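PDB 2OF3: ZYG-9 from Caenorhabditis elegans, which organises microtubules and spindle poles during mitosis and meiosis in one-cell embryos and is required for default nucleus positioning in oocytes. Local coordinates for residues I15-K19 and S126-V130; L39-L43 and L87-W91; T93-F97 and Y136-K140. All coordinates share one frame; numbering follows the deposited sequence.

Overall arrangement
The three contacts tie together four helices of an all-helical TOG domain, with helix 85-95 and helix 127-139 used twice each. Interaction 2 joins helix 33-44 to helix 85-95, and interaction 3 carries on from the far end of helix 85-95 to helix 127-139. Their centres are about 15 Å apart, and they touch directly where Leu39 CD2 lies 3.9 Å from Leu94 CD1. Interaction 1 sets helix 10-19 against the start of helix 127-139; its centre is about 13 Å from that of interaction 2 and about 19 Å from that of interaction 3, and it touches neither. Interaction 1 lies at the surface, interaction 2 is buried and interaction 3 partly buried.

Interaction 1 of 3, residues I15-K19 and S126-V130; sequences IKEEK and SQEEV
Ile15 and Glu128 bring the backbones nearest, CA to CA 7.1 Å, where the last turn of helix 10-19 passes the first turn of helix 127-139. Ile15 sends its CG1 branch toward the helix start, and its CD1 methyl ends 3.4 Å from Ser126 OG and also touches Glu129 CG. That methyl lies against a capping box: Ser126 is the N-cap, its OG accepting from Glu129 N at 3.1 Å, while Glu129 OE1 takes two bonds in return, from Ser126 N above the carboxylate plane and from Ser126 OG on the anti lone pair. This is a surface contact of the all-helical TOG fold, one helix end resting on the capped start of another. Glu128 bends at its second torsion (chi2 77°), which carries its carboxylate to Lys19; Lys19 NZ donates to Glu128 OE2 at 2.9 Å, on the syn side and 27° out of the carboxylate plane, in a salt bridge. Glu18, extended, runs alongside Glu128 with its end pointing the other way, Glu18 OE2 3.7 Å from Glu128 CG and the two carboxylates nearly perpendicular. Glu18 OE2 and Glu128 OE2 are 5.5 Å apart, so any repulsion is probably mild and partly offset by Lys19. A water donates to Glu18 OE1 at 2.8 Å and, weakly, to Glu128 O.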
loop_
_atom_site.group_PDB
_atom_site.type_symbol
_atom_site.label_atom_id
_atom_site.label_comp_id
_atom_site.label_asym_id
_atom_site.label_seq_id
_atom_site.Cartn_x
_atom_site.Cartn_y
_atom_site.Cartn_z
ATOM N N ILE A 15 -6.361 17.230 -6.981
ATOM C CA ILE A 15 -6.831 16.093 -7.777
ATOM C C ILE A 15 -7.218 16.548 -9.191
ATOM O O ILE A 15 -6.838 15.938 -10.188
ATOM C CB ILE A 15 -8.050 15.372 -7.170
ATOM C CG1 ILE A 15 -7.739 14.796 -5.778
ATOM C CG2 ILE A 15 -8.487 14.225 -8.055
ATOM C CD1 ILE A 15 -6.437 14.037 -5.690
ATOM N N LYS A 16 -7.967 17.626 -9.280
ATOM C CA LYS A 16 -8.341 18.163 -10.578
ATOM C C LYS A 16 -7.133 18.601 -11.426
ATOM O O LYS A 16 -7.090 18.275 -12.608
ATOM C CB LYS A 16 -9.294 19.329 -10.363
ATOM C CG LYS A 16 -9.466 20.148 -11.592
ATOM C CD LYS A 16 -10.401 21.273 -11.312
ATOM C CE LYS A 16 -9.615 22.529 -11.063
ATOM N NZ LYS A 16 -10.610 23.594 -10.653
ATOM N N GLU A 17 -6.157 19.313 -10.842
ATOM C CA GLU A 17 -4.953 19.739 -11.571
ATOM C C GLU A 17 -4.165 18.552 -12.077
ATOM O O GLU A 17 -3.671 18.605 -13.181
ATOM C CB GLU A 17 -4.093 20.664 -10.708
ATOM C CG GLU A 17 -4.757 22.019 -10.509
ATOM C CD GLU A 17 -3.906 23.075 -9.777
ATOM O OE1 GLU A 17 -2.760 22.771 -9.327
ATOM O OE2 GLU A 17 -4.437 24.229 -9.634
ATOM N N GLU A 18 -4.087 17.453 -11.319
ATOM C CA GLU A 18 -3.410 16.243 -11.788
ATOM C C GLU A 18 -4.159 15.628 -12.995
ATOM O O GLU A 18 -3.533 15.217 -14.006
ATOM C CB GLU A 18 -3.251 15.183 -10.647
ATOM C CG GLU A 18 -2.463 13.975 -11.177
ATOM C CD GLU A 18 -2.051 13.020 -10.093
ATOM O OE1 GLU A 18 -2.077 13.469 -8.919
ATOM O OE2 GLU A 18 -1.707 11.825 -10.418
ATOM N N LYS A 19 -5.492 15.561 -12.897
ATOM C CA LYS A 19 -6.289 15.045 -14.029
ATOM C C LYS A 19 -6.160 15.928 -15.294
ATOM O O LYS A 19 -6.232 15.419 -16.448
ATOM C CB LYS A 19 -7.758 14.881 -13.652
ATOM C CG LYS A 19 -8.045 13.832 -12.555
ATOM C CD LYS A 19 -9.560 13.836 -12.353
ATOM C CE LYS A 19 -10.028 12.821 -11.305
ATOM N NZ LYS A 19 -9.736 11.420 -11.815
ATOM N N SER A 126 -9.356 9.174 -4.084
ATOM C CA SER A 126 -9.344 9.132 -5.530
ATOM C C SER A 126 -8.367 8.077 -6.034
ATOM O O SER A 126 -7.474 7.641 -5.310
ATOM C CB SER A 126 -8.941 10.510 -6.079
ATOM O OG SER A 126 -7.591 10.874 -5.667
ATOM N N GLN A 127 -8.502 7.677 -7.286
ATOM C CA GLN A 127 -7.580 6.730 -7.873
ATOM C C GLN A 127 -6.143 7.289 -7.823
ATOM O O GLN A 127 -5.173 6.550 -7.560
ATOM C CB GLN A 127 -8.032 6.506 -9.313
ATOM C CG GLN A 127 -7.201 5.540 -10.120
ATOM C CD GLN A 127 -8.036 4.873 -11.295
ATOM O OE1 GLN A 127 -8.901 5.539 -11.930
ATOM N NE2 GLN A 127 -7.765 3.567 -11.573
ATOM N N GLU A 128 -6.023 8.607 -8.018
ATOM C CA GLU A 128 -4.748 9.290 -7.981
ATOM C C GLU A 128 -4.080 9.190 -6.615
ATOM O O GLU A 128 -2.892 8.938 -6.555
ATOM C CB GLU A 128 -4.905 10.775 -8.341
ATOM C CG GLU A 128 -5.274 11.032 -9.852
ATOM C CD GLU A 128 -6.721 10.753 -10.184
ATOM O OE1 GLU A 128 -7.618 10.634 -9.299
ATOM O OE2 GLU A 128 -6.984 10.630 -11.389
ATOM N N GLU A 129 -4.832 9.440 -5.544
ATOM C CA GLU A 129 -4.286 9.332 -4.188
ATOM C C GLU A 129 -3.876 7.911 -3.854
ATOM O O GLU A 129 -2.813 7.705 -3.256
ATOM C CB GLU A 129 -5.308 9.721 -3.155
ATOM C CG GLU A 129 -5.731 11.107 -3.251
ATOM C CD GLU A 129 -6.924 11.399 -2.329
ATOM O OE1 GLU A 129 -8.080 11.597 -2.908
ATOM O OE2 GLU A 129 -6.630 11.418 -1.062
ATOM N N VAL A 130 -4.722 6.950 -4.209
ATOM C CA VAL A 130 -4.427 5.520 -4.004
ATOM C C VAL A 130 -3.146 5.089 -4.710
ATOM O O VAL A 130 -2.276 4.446 -4.121
ATOM C CB VAL A 130 -5.635 4.585 -4.415
ATOM C CG1 VAL A 130 -5.294 3.138 -4.094
ATOM C CG2 VAL A 130 -6.900 4.906 -3.616
HETATM O O HOH W 1 -1.631 11.819 -6.725
#

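Interaction 2 of 3, residues L39-L43 and L87-W91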
loop_
_atom_site.group_PDB
_atom_site.type_symbol
_atom_site.label_atom_id
_atom_site.label_comp_id
_atom_site.label_asym_id
_atom_site.label_seq_id
_atom_site.Cartn_x
_atom_site.Cartn_y
_atom_site.Cartn_z
ATOM N N LEU A 39 6.045 18.626 -4.635
ATOM C CA LEU A 39 5.467 18.396 -3.304
ATOM C C LEU A 39 5.717 19.538 -2.350
ATOM O O LEU A 39 4.814 19.969 -1.630
ATOM C CB LEU A 39 6.002 17.083 -2.685
ATOM C CG LEU A 39 5.507 16.690 -1.267
ATOM C CD1 LEU A 39 4.049 16.432 -1.336
ATOM C CD2 LEU A 39 6.239 15.436 -0.796
ATOM N N GLN A 40 6.950 20.053 -2.345
ATOM C CA GLN A 40 7.290 21.185 -1.491
ATOM C C GLN A 40 6.501 22.449 -1.798
ATOM O O GLN A 40 6.091 23.124 -0.902
ATOM C CB GLN A 40 8.787 21.375 -1.599
ATOM C CG GLN A 40 9.347 22.517 -0.834
ATOM C CD GLN A 40 10.851 22.531 -1.011
ATOM O OE1 GLN A 40 11.381 21.953 -1.984
ATOM N NE2 GLN A 40 11.551 23.131 -0.051
ATOM N N THR A 41 6.253 22.763 -3.068
ATOM C CA THR A 41 5.363 23.855 -3.475
ATOM C C THR A 41 3.948 23.611 -3.010
ATOM O O THR A 41 3.325 24.521 -2.470
ATOM C CB THR A 41 5.366 24.013 -5.012
ATOM O OG1 THR A 41 6.665 24.453 -5.414
ATOM C CG2 THR A 41 4.330 25.015 -5.531
ATOM N N LEU A 42 3.422 22.411 -3.208
ATOM C CA LEU A 42 2.012 22.128 -2.806
ATOM C C LEU A 42 1.862 22.185 -1.278
ATOM O O LEU A 42 0.891 22.739 -0.739
ATOM C CB LEU A 42 1.587 20.744 -3.336
ATOM C CG LEU A 42 1.430 20.706 -4.854
ATOM C CD1 LEU A 42 1.171 19.247 -5.298
ATOM C CD2 LEU A 42 0.327 21.622 -5.327
ATOM N N LEU A 43 2.815 21.611 -0.575
ATOM C CA LEU A 43 2.734 21.607 0.886
ATOM C C LEU A 43 3.021 23.016 1.463
ATOM O O LEU A 43 2.438 23.408 2.491
ATOM C CB LEU A 43 3.698 20.545 1.486
ATOM C CG LEU A 43 3.186 19.171 1.914
ATOM C CD1 LEU A 43 4.416 18.293 2.349
ATOM C CD2 LEU A 43 2.106 19.253 3.007
ATOM N N LEU A 87 -0.920 14.835 0.380
ATOM C CA LEU A 87 0.447 15.404 0.402
ATOM C C LEU A 87 1.262 14.781 1.490
ATOM O O LEU A 87 2.467 14.583 1.320
ATOM C CB LEU A 87 0.392 16.926 0.610
ATOM C CG LEU A 87 -0.430 17.707 -0.454
ATOM C CD1 LEU A 87 -0.548 19.225 -0.075
ATOM C CD2 LEU A 87 0.214 17.550 -1.834
ATOM N N LEU A 88 0.616 14.465 2.612
ATOM C CA LEU A 88 1.331 13.821 3.731
ATOM C C LEU A 88 1.727 12.429 3.375
ATOM O O LEU A 88 2.864 12.040 3.644
ATOM C CB LEU A 88 0.491 13.852 5.004
ATOM C CG LEU A 88 0.258 15.254 5.580
ATOM C CD1 LEU A 88 -0.668 15.129 6.781
ATOM C CD2 LEU A 88 1.571 16.046 5.905
ATOM N N LEU A 89 0.848 11.678 2.706
ATOM C CA LEU A 89 1.195 10.336 2.277
ATOM C C LEU A 89 2.302 10.363 1.239
ATOM O O LEU A 89 3.202 9.517 1.289
ATOM C CB LEU A 89 -0.054 9.551 1.805
ATOM C CG LEU A 89 -1.077 9.269 2.938
ATOM C CD1 LEU A 89 -2.349 8.728 2.275
ATOM C CD2 LEU A 89 -0.557 8.240 3.960
ATOM N N LYS A 90 2.320 11.350 0.355
ATOM C CA LYS A 90 3.444 11.481 -0.604
ATOM C C LYS A 90 4.812 11.730 0.085
ATOM O O LYS A 90 5.859 11.138 -0.285
ATOM C CB LYS A 90 3.151 12.587 -1.613
ATOM C CG LYS A 90 2.115 12.190 -2.679
ATOM C CD LYS A 90 1.823 13.395 -3.557
ATOM C CE LYS A 90 1.158 12.992 -4.826
ATOM N NZ LYS A 90 -0.219 12.446 -4.518
ATOM N N TRP A 91 4.822 12.645 1.048
ATOM C CA TRP A 91 6.012 12.878 1.865
ATOM C C TRP A 91 6.481 11.589 2.555
ATOM O O TRP A 91 7.668 11.319 2.582
ATOM C CB TRP A 91 5.718 13.981 2.886
ATOM C CG TRP A 91 6.946 14.336 3.687
ATOM C CD1 TRP A 91 7.916 15.254 3.352
ATOM C CD2 TRP A 91 7.362 13.729 4.951
ATOM N NE1 TRP A 91 8.887 15.268 4.336
ATOM C CE2 TRP A 91 8.582 14.356 5.326
ATOM C CE3 TRP A 91 6.809 12.722 5.794
ATOM C CZ2 TRP A 91 9.285 14.014 6.540
ATOM C CZ3 TRP A 91 7.490 12.384 7.004
ATOM C CH2 TRP A 91 8.729 13.038 7.353
#
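Leu39 and Leu87 form the tight part of this contact between helix 33-44 and helix 85-95, whose local axes pass 10.6 Å apart with their directions at 146°, roughly antiparallel. That spacing is bridged mainly by leucine side chains, and the 334 Å² buried between the segments contains no polar bond from one to the other. Leu39 holds CG anti to its own amide nitrogen (chi1 179°), a setting that carries both methyls to the partner helix. Leu39 CD1 comes to 3.6 Å from Leu87 O and also touches Lys90 CB, while Leu39 CD2 lies 3.6 Å from Trp91 N, at the edge of the indole and close to its plane. The two methyls thus lie near the two ends of one helical hydrogen bond, Trp91 N to Leu87 O. Leu87 answers from the other helix: its CD2 meets Leu42 CB at 3.8 Å, the leucine side chains nearly perpendicular, and its CB lies 3.8 Å from Leu43 CD2. With an alanine in place of Leu39, CG and both methyls are gone, which would probably leave a gap beside Leu87 O and the Trp91 backbone. Packing is looser toward Leu88, whose CD2 stays 4.4 Å from Leu43 CD2. Leu42 and Lys90, both partly exposed, mark the solvent side; Lys90 gives the contact mainly its CB, and its chain then leads away to a cation-pi interaction with Trp26. The indole takes its polar end to another partner, NE1 donating to Leu55 O, with Phe56 and His63 meeting the ring edge-to-face. Leucine packing between two roughly antiparallel helices fits the HEAT-repeat architecture of TOG domains.

Interaction 3 of 3, residues T93-F97 and Y136-K140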
loop_
_atom_site.group_PDB
_atom_site.type_symbol
_atom_site.label_atom_id
_atom_site.label_comp_id
_atom_site.label_asym_id
_atom_site.label_seq_id
_atom_site.Cartn_x
_atom_site.Cartn_y
_atom_site.Cartn_z
ATOM N N THR A 93 6.044 8.559 1.367
ATOM C CA THR A 93 6.670 7.685 0.383
ATOM C C THR A 93 8.145 8.018 0.167
ATOM O O THR A 93 8.927 7.120 -0.151
ATOM C CB THR A 93 5.950 7.656 -1.023
ATOM O OG1 THR A 93 6.066 8.954 -1.622
ATOM C CG2 THR A 93 4.479 7.298 -0.900
ATOM N N LEU A 94 8.526 9.300 0.301
ATOM C CA LEU A 94 9.927 9.728 0.174
ATOM C C LEU A 94 10.777 9.070 1.265
ATOM O O LEU A 94 11.916 8.620 1.003
ATOM C CB LEU A 94 10.023 11.253 0.264
ATOM C CG LEU A 94 9.331 12.125 -0.788
ATOM C CD1 LEU A 94 9.681 13.554 -0.517
ATOM C CD2 LEU A 94 9.759 11.730 -2.174
ATOM N N ARG A 95 10.209 8.993 2.465
ATOM C CA ARG A 95 10.795 8.241 3.579
ATOM C C ARG A 95 10.905 6.766 3.355
ATOM O O ARG A 95 11.758 6.144 3.955
ATOM C CB ARG A 95 10.051 8.480 4.900
ATOM C CG ARG A 95 9.902 9.944 5.271
ATOM C CD ARG A 95 11.275 10.623 5.390
ATOM N NE ARG A 95 11.161 11.871 4.670
ATOM C CZ ARG A 95 11.919 12.266 3.667
ATOM N NH1 ARG A 95 12.943 11.583 3.267
ATOM N NH2 ARG A 95 11.649 13.411 3.107
ATOM N N PHE A 96 10.102 6.176 2.486
ATOM C CA PHE A 96 10.262 4.757 2.144
ATOM C C PHE A 96 11.545 4.415 1.387
ATOM O O PHE A 96 11.905 3.243 1.296
ATOM C CB PHE A 96 9.024 4.201 1.378
ATOM C CG PHE A 96 7.742 4.239 2.176
ATOM C CD1 PHE A 96 7.765 4.372 3.570
ATOM C CD2 PHE A 96 6.504 4.160 1.541
ATOM C CE1 PHE A 96 6.566 4.434 4.336
ATOM C CE2 PHE A 96 5.291 4.208 2.275
ATOM C CZ PHE A 96 5.329 4.349 3.697
ATOM N N PHE A 97 12.243 5.409 0.851
ATOM C CA PHE A 97 13.449 5.158 0.063
ATOM C C PHE A 97 14.761 5.266 0.891
ATOM O O PHE A 97 15.818 4.780 0.489
ATOM C CB PHE A 97 13.445 6.072 -1.167
ATOM C CG PHE A 97 12.494 5.590 -2.227
ATOM C CD1 PHE A 97 12.931 4.732 -3.227
ATOM C CD2 PHE A 97 11.147 5.928 -2.178
ATOM C CE1 PHE A 97 12.072 4.232 -4.182
ATOM C CE2 PHE A 97 10.256 5.452 -3.164
ATOM C CZ PHE A 97 10.724 4.597 -4.171
ATOM N N TYR A 136 4.079 2.310 -3.228
ATOM C CA TYR A 136 5.312 2.518 -2.437
ATOM C C TYR A 136 5.214 1.882 -1.074
ATOM O O TYR A 136 6.219 1.393 -0.563
ATOM C CB TYR A 136 5.623 3.995 -2.276
ATOM C CG TYR A 136 5.795 4.618 -3.625
ATOM C CD1 TYR A 136 6.955 4.384 -4.361
ATOM C CD2 TYR A 136 4.760 5.389 -4.190
ATOM C CE1 TYR A 136 7.112 4.922 -5.670
ATOM C CE2 TYR A 136 4.881 5.939 -5.514
ATOM C CZ TYR A 136 6.064 5.691 -6.210
ATOM O OH TYR A 136 6.191 6.212 -7.456
ATOM N N LEU A 137 4.021 1.893 -0.471
ATOM C CA LEU A 137 3.828 1.221 0.828
ATOM C C LEU A 137 4.130 -0.256 0.679
ATOM O O LEU A 137 4.694 -0.873 1.617
ATOM C CB LEU A 137 2.410 1.401 1.364
ATOM C CG LEU A 137 2.058 0.637 2.649
ATOM C CD1 LEU A 137 2.678 1.323 3.896
ATOM C CD2 LEU A 137 0.571 0.591 2.733
ATOM N N LEU A 138 3.767 -0.830 -0.472
ATOM C CA LEU A 138 4.030 -2.252 -0.726
ATOM C C LEU A 138 5.510 -2.617 -0.805
ATOM O O LEU A 138 5.883 -3.777 -0.526
ATOM C CB LEU A 138 3.232 -2.766 -1.946
ATOM C CG LEU A 138 1.727 -2.742 -1.775
ATOM C CD1 LEU A 138 1.093 -3.197 -3.067
ATOM C CD2 LEU A 138 1.259 -3.593 -0.611
ATOM N N LEU A 139 6.375 -1.660 -1.117
ATOM C CA LEU A 139 7.800 -1.896 -1.011
ATOM C C LEU A 139 8.229 -2.316 0.417
ATOM O O LEU A 139 9.140 -3.141 0.593
ATOM C CB LEU A 139 8.614 -0.660 -1.435
ATOM C CG LEU A 139 8.470 -0.192 -2.895
ATOM C CD1 LEU A 139 9.234 1.171 -3.126
ATOM C CD2 LEU A 139 8.926 -1.295 -3.887
ATOM N N LYS A 140 7.559 -1.761 1.425
ATOM C CA LYS A 140 7.962 -1.890 2.794
ATOM C C LYS A 140 7.456 -3.193 3.353
ATOM O O LYS A 140 7.868 -3.601 4.473
ATOM C CB LYS A 140 7.368 -0.719 3.594
ATOM C CG LYS A 140 7.953 0.642 3.175
ATOM C CD LYS A 140 9.415 0.802 3.516
ATOM C CE LYS A 140 10.248 0.593 2.262
ATOM N NZ LYS A 140 11.700 0.543 2.626
#
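At the C-terminal ends of two helices of the TOG solenoid, 85-95 and 127-139, Phe96 packs against Lys140 and Thr93 against Tyr136. The backbones keep step, Thr93 CA lying 6.0 Å from Tyr136 CA and Phe96 CA 7.1 Å from Lys140 CA. Phe96 is the most deeply covered residue of the contact, with 114 Å² of its surface buried by 136-140. Lys140 lays its CG over one face of the Phe96 ring, 3.9 Å from the centroid and 20° off the normal, a CH-pi contact. Bends at chi2 (-67°) and chi3 then fold the lysine back, and Lys140 NZ donates to Phe96 O at 3.0 Å, in the carbonyl plane and on a lone pair. One side chain thus grips both the ring and the backbone of a single residue, while NZ has a second partner, Glu143, in a salt bridge. Around the same ring, CB of Tyr136 sits at the edge in plane, and Phe96 CZ touches Leu137 CD1 at 4.0 Å. Thr93 rests its CG2 methyl on Tyr136 CB at 3.8 Å. The Phe97 ring brings CE2 to 3.7 Å from Tyr136 CD1, the two planes inclined at 59°, and Phe97 CZ also meets Leu139 CD1. Tyr136 OH is bonded to Phe28 O, and Leu104, Val107 and Leu108 of helix 101-120 pack on Phe96. Such side-by-side packing of helices separated by one helix in the chain is consistent with the HEAT-repeat solenoid of TOG domains.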